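Local coordinates for enterotoxin SEN variant (Staphylococcus aureus, PDB 6KRY), which probably acts as a superantigen toxin, as a member of the staphylococcal enterotoxins, at residues V123-D128 and E133-K138; K152-L157 and G174-H179. All blocks are in the same frame, centred on the assembly; numbering follows the deposited sequence.

In the fold
Both interactions belong to the C-terminal beta-grasp domain, in which a mixed sheet packs against helix 146-161. Interaction 1 pairs two strands at one edge of that sheet, where 130-139 is an outermost strand and 114-127 its neighbour. It is partly buried and rests on main-chain hydrogen bonds plus a CH-pi contact of Val123 with the Phe135 ring. Interaction 2 lies deeper, joins helix 146-161 to strand 173-180, and has no hydrogen bond between its segments. The centres of interactions 1 and 2 are about 8 Å apart. Val153 of interaction 2 also packs on Val123 and Ile137 of interaction 1. Lys152 NZ is probably hydrogen-bonded to Lys138 O, and Lys156 makes a cation-pi contact with Phe135.

Interaction 1: residues V123-D128 and E133-K138; sequences VNVFKD and EGFVIK
Val123 and Phe135 form an antiparallel hydrogen-bonded pair, and the short strand segments run at 141° to each other. Val123 N donates to Phe135 O at 2.8 Å. In return Phe135 N donates to Val123 O at 3.1 Å. Gly134 also passes close, with its CA 3.4 Å from Val123 O. The two paired side chains leave the sheet on the same face. Phe135 CG sits between its own backbone N and carbonyl carbon (chi1 61°), which folds the ring back over Val123. There Val123 CB makes a CH-pi contact, 4.1 Å from the ring centroid and offset toward the rim. This is the hairpin of strands 114-127 and 130-139 in the beta-grasp domain. Its inner face meets helix 146-161, where Val125 packs on Tyr161 and Ile137 on Leu149. Farther along the hairpin, Val125 CG2 meets the same ring obliquely, 3.9 Å from Phe135 CE2. Val123 CG2 touches Phe135 CE1 at 3.8 Å and, more loosely, Ile137 CG2 at 4.3 Å.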
ATOM      1  N   VAL A 123      -3.023   9.221 -13.226  1.00 11.85           N
ATOM      2  CA  VAL A 123      -2.751   7.822 -13.535  1.00 12.15           C
ATOM      3  C   VAL A 123      -3.193   7.555 -14.978  1.00 13.03           C
ATOM      4  O   VAL A 123      -4.371   7.590 -15.281  1.00 12.39           O
ATOM      5  CB  VAL A 123      -3.498   6.885 -12.557  1.00 12.33           C
ATOM      6  CG1 VAL A 123      -3.113   5.435 -12.798  1.00 12.07           C
ATOM      7  CG2 VAL A 123      -3.321   7.276 -11.093  1.00 12.20           C
ATOM      8  N   ASN A 124      -2.235   7.285 -15.853  1.00 13.96           N
ATOM      9  CA  ASN A 124      -2.525   6.854 -17.220  1.00 15.80           C
ATOM     10  C   ASN A 124      -2.581   5.326 -17.263  1.00 15.04           C
ATOM     11  O   ASN A 124      -1.853   4.648 -16.514  1.00 14.85           O
ATOM     12  CB  ASN A 124      -1.474   7.371 -18.191  1.00 18.65           C
ATOM     13  CG  ASN A 124      -1.608   8.861 -18.387  1.00 21.53           C
ATOM     14  OD1 ASN A 124      -0.687   9.596 -18.067  1.00 29.77           O
ATOM     15  ND2 ASN A 124      -2.742   9.288 -18.922  1.00 25.91           N
ATOM     16  N   VAL A 125      -3.535   4.797 -18.019  1.00 14.07           N
ATOM     17  CA  VAL A 125      -3.710   3.366 -18.092  1.00 15.00           C
ATOM     18  C   VAL A 125      -3.650   2.944 -19.570  1.00 14.53           C
ATOM     19  O   VAL A 125      -4.352   3.520 -20.441  1.00 15.65           O
ATOM     20  CB  VAL A 125      -5.033   2.928 -17.434  1.00 15.56           C
ATOM     21  CG1 VAL A 125      -5.210   1.422 -17.507  1.00 16.05           C
ATOM     22  CG2 VAL A 125      -5.147   3.365 -15.989  1.00 16.31           C
ATOM     23  N   PHE A 126      -2.853   1.905 -19.835  1.00 14.72           N
ATOM     24  CA  PHE A 126      -2.708   1.289 -21.131  1.00 16.03           C
ATOM     25  C   PHE A 126      -3.102  -0.193 -21.025  1.00 17.59           C
ATOM     26  O   PHE A 126      -2.768  -0.862 -20.049  1.00 17.08           O
ATOM     27  CB  PHE A 126      -1.281   1.425 -21.638  1.00 19.09           C
ATOM     28  CG  PHE A 126      -0.845   2.862 -21.794  1.00 23.51           C
ATOM     29  CD1 PHE A 126      -0.257   3.545 -20.740  1.00 25.38           C
ATOM     30  CD2 PHE A 126      -1.069   3.538 -22.986  1.00 26.78           C
ATOM     31  CE1 PHE A 126       0.120   4.875 -20.884  1.00 28.07           C
ATOM     32  CE2 PHE A 126      -0.664   4.859 -23.136  1.00 28.87           C
ATOM     33  CZ  PHE A 126      -0.068   5.521 -22.085  1.00 27.75           C
ATOM     34  N   LYS A 127      -3.865  -0.666 -22.008  1.00 15.79           N
ATOM     35  CA  LYS A 127      -4.262  -2.058 -22.059  1.00 20.08           C
ATOM     36  C   LYS A 127      -3.909  -2.601 -23.446  1.00 21.68           C
ATOM     37  O   LYS A 127      -4.439  -2.084 -24.446  1.00 21.66           O
ATOM     38  CB  LYS A 127      -5.754  -2.197 -21.772  1.00 22.16           C
ATOM     39  CG  LYS A 127      -6.234  -3.641 -21.755  1.00 26.77           C
ATOM     40  CD  LYS A 127      -7.617  -3.768 -21.157  1.00 32.86           C
ATOM     41  CE  LYS A 127      -8.713  -3.460 -22.154  1.00 37.15           C
ATOM     42  NZ  LYS A 127      -9.932  -4.230 -21.821  1.00 41.97           N
ATOM     43  N   ASP A 128      -3.002  -3.589 -23.487  1.00 22.11           N
ATOM     44  CA  ASP A 128      -2.291  -4.044 -24.713  1.00 27.34           C
ATOM     45  C   ASP A 128      -1.837  -2.873 -25.599  1.00 28.96           C
ATOM     46  O   ASP A 128      -2.036  -2.875 -26.827  1.00 30.53           O
ATOM     47  CB  ASP A 128      -3.162  -5.020 -25.489  1.00 28.92           C
ATOM     48  CG  ASP A 128      -3.376  -6.273 -24.681  1.00 33.85           C
ATOM     49  OD1 ASP A 128      -2.361  -6.859 -24.236  1.00 37.51           O
ATOM     50  OD2 ASP A 128      -4.539  -6.627 -24.489  1.00 37.01           O
ATOM     51  N   GLU A 133      -9.156   5.221 -20.547  1.00 22.52           N
ATOM     52  CA  GLU A 133      -9.624   6.343 -19.695  1.00 22.13           C
ATOM     53  C   GLU A 133      -8.600   6.483 -18.558  1.00 22.38           C
ATOM     54  O   GLU A 133      -8.219   5.485 -17.932  1.00 21.08           O
ATOM     55  CB  GLU A 133     -11.050   6.020 -19.218  1.00 28.12           C
ATOM     56  CG  GLU A 133     -11.862   7.198 -18.709  1.00 38.36           C
ATOM     57  CD  GLU A 133     -13.024   6.894 -17.751  1.00 45.21           C
ATOM     58  OE1 GLU A 133     -13.548   5.746 -17.765  1.00 49.14           O
ATOM     59  OE2 GLU A 133     -13.447   7.823 -16.999  1.00 43.63           O
ATOM     60  N   GLY A 134      -8.073   7.688 -18.342  1.00 17.29           N
ATOM     61  CA  GLY A 134      -7.201   7.931 -17.201  1.00 15.79           C
ATOM     62  C   GLY A 134      -8.026   8.202 -15.958  1.00 15.16           C
ATOM     63  O   GLY A 134      -9.237   8.365 -16.032  1.00 14.70           O
ATOM     64  N   PHE A 135      -7.358   8.320 -14.797  1.00 14.33           N
ATOM     65  CA  PHE A 135      -8.026   8.763 -13.587  1.00 14.09           C
ATOM     66  C   PHE A 135      -6.983   9.411 -12.670  1.00 12.99           C
ATOM     67  O   PHE A 135      -5.796   9.350 -12.955  1.00 13.01           O
ATOM     68  CB  PHE A 135      -8.793   7.618 -12.925  1.00 14.81           C
ATOM     69  CG  PHE A 135      -7.975   6.438 -12.490  1.00 15.04           C
ATOM     70  CD1 PHE A 135      -7.252   6.472 -11.300  1.00 15.49           C
ATOM     71  CD2 PHE A 135      -7.965   5.286 -13.249  1.00 15.48           C
ATOM     72  CE1 PHE A 135      -6.561   5.352 -10.884  1.00 15.63           C
ATOM     73  CE2 PHE A 135      -7.226   4.186 -12.846  1.00 14.96           C
ATOM     74  CZ  PHE A 135      -6.545   4.219 -11.656  1.00 15.55           C
ATOM     75  N   VAL A 136      -7.440  10.035 -11.585  1.00 13.88           N
ATOM     76  CA  VAL A 136      -6.534  10.583 -10.625  1.00 14.36           C
ATOM     77  C   VAL A 136      -6.769   9.900  -9.288  1.00 14.40           C
ATOM     78  O   VAL A 136      -7.774   9.305  -9.060  1.00 14.37           O
ATOM     79  CB  VAL A 136      -6.643  12.107 -10.471  1.00 16.12           C
ATOM     80  CG1 VAL A 136      -6.526  12.805 -11.815  1.00 15.95           C
ATOM     81  CG2 VAL A 136      -7.904  12.490  -9.746  1.00 18.53           C
ATOM     82  N   ILE A 137      -5.771  10.023  -8.420  1.00 14.46           N
ATOM     83  CA  ILE A 137      -5.869   9.706  -6.999  1.00 13.35           C
ATOM     84  C   ILE A 137      -5.396  10.969  -6.274  1.00 13.72           C
ATOM     85  O   ILE A 137      -4.742  11.840  -6.882  1.00 13.06           O
ATOM     86  CB  ILE A 137      -5.032   8.472  -6.629  1.00 13.65           C
ATOM     87  CG1 ILE A 137      -3.551   8.741  -6.887  1.00 14.76           C
ATOM     88  CG2 ILE A 137      -5.515   7.224  -7.362  1.00 15.01           C
ATOM     89  CD1 ILE A 137      -2.627   7.665  -6.392  1.00 15.02           C
ATOM     90  N   LYS A 138      -5.752  11.089  -5.005  1.00 13.08           N
ATOM     91  CA  LYS A 138      -5.506  12.288  -4.272  1.00 13.54           C
ATOM     92  C   LYS A 138      -4.877  11.960  -2.925  1.00 14.07           C
ATOM     93  O   LYS A 138      -5.053  10.884  -2.402  1.00 13.45           O
ATOM     94  CB  LYS A 138      -6.819  13.015  -4.004  1.00 15.52           C
ATOM     95  CG  LYS A 138      -7.522  13.450  -5.272  1.00 17.83           C
ATOM     96  CD  LYS A 138      -8.773  14.252  -5.047  1.00 22.24           C
ATOM     97  CE  LYS A 138      -9.581  14.264  -6.323  1.00 23.79           C
ATOM     98  NZ  LYS A 138     -10.436  15.461  -6.358  1.00 26.84           N
TER

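Interaction 2: residues K152-L157 and G174-H179; sequences KVRFKL and GCIFFH
Val153 and Ile176 meet tip to tip between helix and strand. Their CA atoms are 8.7 Å apart, so the side chains alone span the gap. The tight part is a single methyl against an isopropyl group. Ile176 CD1 comes within 3.6 Å of Val153 CG1 and 3.9 Å of Val153 CB. Val153 CG2 is a little farther, at 4.2 Å from the same Ile176 CD1. Ile176 is fully extended, with CG1 anti to the backbone N (chi1 179°) and CD1 continuing the line (chi2 172°). That shape carries its end methyl out from the strand to the helix. Ile220 of strand 218-225 touches both residues, so the pair is part of the hydrophobic layer between helix 146-161 and the sheet. A helix packed on one face of a mixed sheet is the basic plan of the beta-grasp fold.

The loose part is at Arg154. Its NH2 lies 4.5 Å from Ile176 CG2, and the methyl approaches the guanidinium obliquely. Arg154 is itself buried; the partly exposed Lys152, Phe155 and Lys156 lie on helix faces that do not meet the strand. The polar end of Arg154 is engaged elsewhere: NE forms a salt bridge with Asp150 OD1, and NH1 is hydrogen-bonded to Tyr164 OH. NH2 too is hydrogen-bonded outside the two segments. Tyr190 of strand 188-191 also touches the arginine side chain. The charge is therefore probably balanced by Asp150 within the helix, while Ile176 offers it only apolar surface. Between these two segments, attraction comes from dispersion and the burial of apolar groups, with no hydrogen bond to fix direction.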
ATOM      1  N   LYS A 152      -4.256   3.005  -3.511  1.00  9.80           N
ATOM      2  CA  LYS A 152      -5.348   3.767  -4.110  1.00 10.89           C
ATOM      3  C   LYS A 152      -5.522   3.437  -5.604  1.00 11.00           C
ATOM      4  O   LYS A 152      -6.653   3.210  -6.086  1.00 11.72           O
ATOM      5  CB  LYS A 152      -5.100   5.254  -3.889  1.00 11.47           C
ATOM      6  CG  LYS A 152      -5.384   5.704  -2.474  1.00 11.64           C
ATOM      7  CD  LYS A 152      -5.117   7.158  -2.243  1.00 11.50           C
ATOM      8  CE  LYS A 152      -5.668   7.564  -0.893  1.00 13.68           C
ATOM      9  NZ  LYS A 152      -5.157   8.882  -0.430  1.00 14.44           N
ATOM     10  N   VAL A 153      -4.413   3.295  -6.329  1.00 11.13           N
ATOM     11  CA  VAL A 153      -4.475   2.838  -7.731  1.00 10.79           C
ATOM     12  C   VAL A 153      -5.023   1.399  -7.842  1.00 10.26           C
ATOM     13  O   VAL A 153      -5.921   1.134  -8.671  1.00 10.39           O
ATOM     14  CB  VAL A 153      -3.094   2.936  -8.398  1.00 11.61           C
ATOM     15  CG1 VAL A 153      -3.066   2.349  -9.795  1.00 11.81           C
ATOM     16  CG2 VAL A 153      -2.681   4.381  -8.493  1.00 12.10           C
ATOM     17  N   ARG A 154      -4.468   0.468  -7.063  1.00  9.58           N
ATOM     18  CA  ARG A 154      -4.839  -0.914  -7.172  1.00 11.32           C
ATOM     19  C   ARG A 154      -6.334  -1.094  -6.865  1.00 12.64           C
ATOM     20  O   ARG A 154      -7.018  -1.891  -7.558  1.00 11.41           O
ATOM     21  CB  ARG A 154      -3.946  -1.786  -6.304  1.00 11.32           C
ATOM     22  CG  ARG A 154      -2.552  -1.958  -6.871  1.00 11.35           C
ATOM     23  CD  ARG A 154      -1.760  -3.008  -6.122  1.00 12.62           C
ATOM     24  NE  ARG A 154      -0.332  -2.859  -6.382  1.00 13.60           N
ATOM     25  CZ  ARG A 154       0.550  -3.828  -6.330  1.00 13.17           C
ATOM     26  NH1 ARG A 154       0.163  -5.095  -6.356  1.00 12.61           N
ATOM     27  NH2 ARG A 154       1.829  -3.506  -6.250  1.00 13.80           N
ATOM     28  N   PHE A 155      -6.852  -0.342  -5.884  1.00 12.66           N
ATOM     29  CA  PHE A 155      -8.251  -0.414  -5.544  1.00 14.76           C
ATOM     30  C   PHE A 155      -9.104  -0.054  -6.784  1.00 13.45           C
ATOM     31  O   PHE A 155     -10.087  -0.713  -7.122  1.00 11.67           O
ATOM     32  CB  PHE A 155      -8.510   0.528  -4.369  1.00 18.05           C
ATOM     33  CG  PHE A 155      -9.880   0.346  -3.795  1.00 23.41           C
ATOM     34  CD1 PHE A 155     -10.125  -0.683  -2.910  1.00 24.03           C
ATOM     35  CD2 PHE A 155     -10.939   1.144  -4.234  1.00 27.28           C
ATOM     36  CE1 PHE A 155     -11.411  -0.887  -2.430  1.00 28.64           C
ATOM     37  CE2 PHE A 155     -12.220   0.971  -3.723  1.00 28.40           C
ATOM     38  CZ  PHE A 155     -12.454  -0.065  -2.842  1.00 29.67           C
ATOM     39  N   LYS A 156      -8.710   1.015  -7.466  1.00 12.16           N
ATOM     40  CA  LYS A 156      -9.435   1.469  -8.661  1.00 14.59           C
ATOM     41  C   LYS A 156      -9.265   0.472  -9.814  1.00 13.28           C
ATOM     42  O   LYS A 156     -10.226   0.131 -10.539  1.00 13.68           O
ATOM     43  CB  LYS A 156      -8.928   2.846  -9.044  1.00 19.27           C
ATOM     44  CG  LYS A 156      -9.578   3.982  -8.285  1.00 25.92           C
ATOM     45  CD  LYS A 156     -10.277   4.943  -9.238  1.00 32.00           C
ATOM     46  CE  LYS A 156     -11.107   4.203 -10.271  1.00 34.89           C
ATOM     47  NZ  LYS A 156     -12.320   4.971 -10.643  1.00 35.03           N
ATOM     48  N   LEU A 157      -8.073  -0.087  -9.961  1.00 12.23           N
ATOM     49  CA  LEU A 157      -7.890  -1.083 -11.011  1.00 12.57           C
ATOM     50  C   LEU A 157      -8.729  -2.333 -10.723  1.00 12.87           C
ATOM     51  O   LEU A 157      -9.196  -3.020 -11.689  1.00 13.41           O
ATOM     52  CB  LEU A 157      -6.421  -1.481 -11.169  1.00 12.86           C
ATOM     53  CG  LEU A 157      -5.460  -0.414 -11.649  1.00 13.61           C
ATOM     54  CD1 LEU A 157      -4.031  -0.946 -11.650  1.00 14.71           C
ATOM     55  CD2 LEU A 157      -5.825   0.121 -13.021  1.00 13.46           C
ATOM     56  N   GLY A 174       0.530  -7.302 -15.680  1.00 12.66           N
ATOM     57  CA  GLY A 174       0.411  -5.869 -15.533  1.00 13.07           C
ATOM     58  C   GLY A 174       1.433  -5.313 -14.578  1.00 12.64           C
ATOM     59  O   GLY A 174       1.926  -5.994 -13.689  1.00 11.51           O
ATOM     60  N   CYS A 175       1.671  -4.010 -14.707  1.00 12.42           N
ATOM     61  CA  CYS A 175       2.571  -3.363 -13.806  1.00 13.38           C
ATOM     62  C   CYS A 175       2.188  -1.875 -13.636  1.00 12.99           C
ATOM     63  O   CYS A 175       1.453  -1.289 -14.424  1.00 13.72           O
ATOM     64  CB  CYS A 175       4.002  -3.526 -14.262  1.00 14.14           C
ATOM     65  SG  CYS A 175       4.338  -2.718 -15.846  1.00 20.16           S
ATOM     66  N   ILE A 176       2.705  -1.317 -12.550  1.00 12.69           N
ATOM     67  CA  ILE A 176       2.468   0.044 -12.133  1.00 13.16           C
ATOM     68  C   ILE A 176       3.820   0.732 -11.986  1.00 12.81           C
ATOM     69  O   ILE A 176       4.653   0.310 -11.248  1.00 11.40           O
ATOM     70  CB  ILE A 176       1.626   0.109 -10.852  1.00 13.71           C
ATOM     71  CG1 ILE A 176       1.450   1.574 -10.476  1.00 13.75           C
ATOM     72  CG2 ILE A 176       2.212  -0.713  -9.710  1.00 14.80           C
ATOM     73  CD1 ILE A 176       0.494   1.845  -9.352  1.00 14.25           C
ATOM     74  N   PHE A 177       3.998   1.810 -12.764  1.00 15.30           N
ATOM     75  CA  PHE A 177       5.209   2.580 -12.820  1.00 16.02           C
ATOM     76  C   PHE A 177       5.020   3.928 -12.133  1.00 13.98           C
ATOM     77  O   PHE A 177       4.065   4.602 -12.406  1.00 14.47           O
ATOM     78  CB  PHE A 177       5.554   2.933 -14.267  1.00 19.92           C
ATOM     79  CG  PHE A 177       6.544   2.008 -14.906  1.00 23.52           C
ATOM     80  CD1 PHE A 177       7.904   2.242 -14.770  1.00 25.37           C
ATOM     81  CD2 PHE A 177       6.110   0.894 -15.609  1.00 26.48           C
ATOM     82  CE1 PHE A 177       8.825   1.379 -15.352  1.00 28.49           C
ATOM     83  CE2 PHE A 177       7.029   0.033 -16.178  1.00 27.12           C
ATOM     84  CZ  PHE A 177       8.377   0.288 -16.058  1.00 28.58           C
ATOM     85  N   PHE A 178       5.993   4.317 -11.325  1.00 13.75           N
ATOM     86  CA  PHE A 178       6.004   5.584 -10.626  1.00 14.72           C
ATOM     87  C   PHE A 178       7.079   6.443 -11.279  1.00 16.28           C
ATOM     88  O   PHE A 178       8.250   6.062 -11.229  1.00 18.63           O
ATOM     89  CB  PHE A 178       6.266   5.371  -9.132  1.00 14.73           C
ATOM     90  CG  PHE A 178       5.179   4.574  -8.450  1.00 15.51           C
ATOM     91  CD1 PHE A 178       5.206   3.191  -8.446  1.00 16.76           C
ATOM     92  CD2 PHE A 178       4.106   5.217  -7.852  1.00 18.00           C
ATOM     93  CE1 PHE A 178       4.196   2.464  -7.832  1.00 17.35           C
ATOM     94  CE2 PHE A 178       3.088   4.487  -7.253  1.00 17.53           C
ATOM     95  CZ  PHE A 178       3.144   3.115  -7.240  1.00 18.37           C
ATOM     96  N   HIS A 179       6.674   7.538 -11.923  1.00 15.98           N
ATOM     97  CA  HIS A 179       7.593   8.397 -12.728  1.00 17.98           C
ATOM     98  C   HIS A 179       7.718   9.774 -12.084  1.00 18.26           C
ATOM     99  O   HIS A 179       6.702  10.369 -11.762  1.00 17.66           O
ATOM    100  CB  HIS A 179       7.047   8.623 -14.147  1.00 20.00           C
ATOM    101  CG  HIS A 179       7.254   7.449 -15.035  1.00 23.90           C
ATOM    102  ND1 HIS A 179       6.225   6.596 -15.375  1.00 25.20           N
ATOM    103  CD2 HIS A 179       8.379   6.951 -15.603  1.00 25.34           C
ATOM    104  CE1 HIS A 179       6.700   5.633 -16.157  1.00 25.59           C
ATOM    105  NE2 HIS A 179       8.022   5.809 -16.281  1.00 26.88           N
TER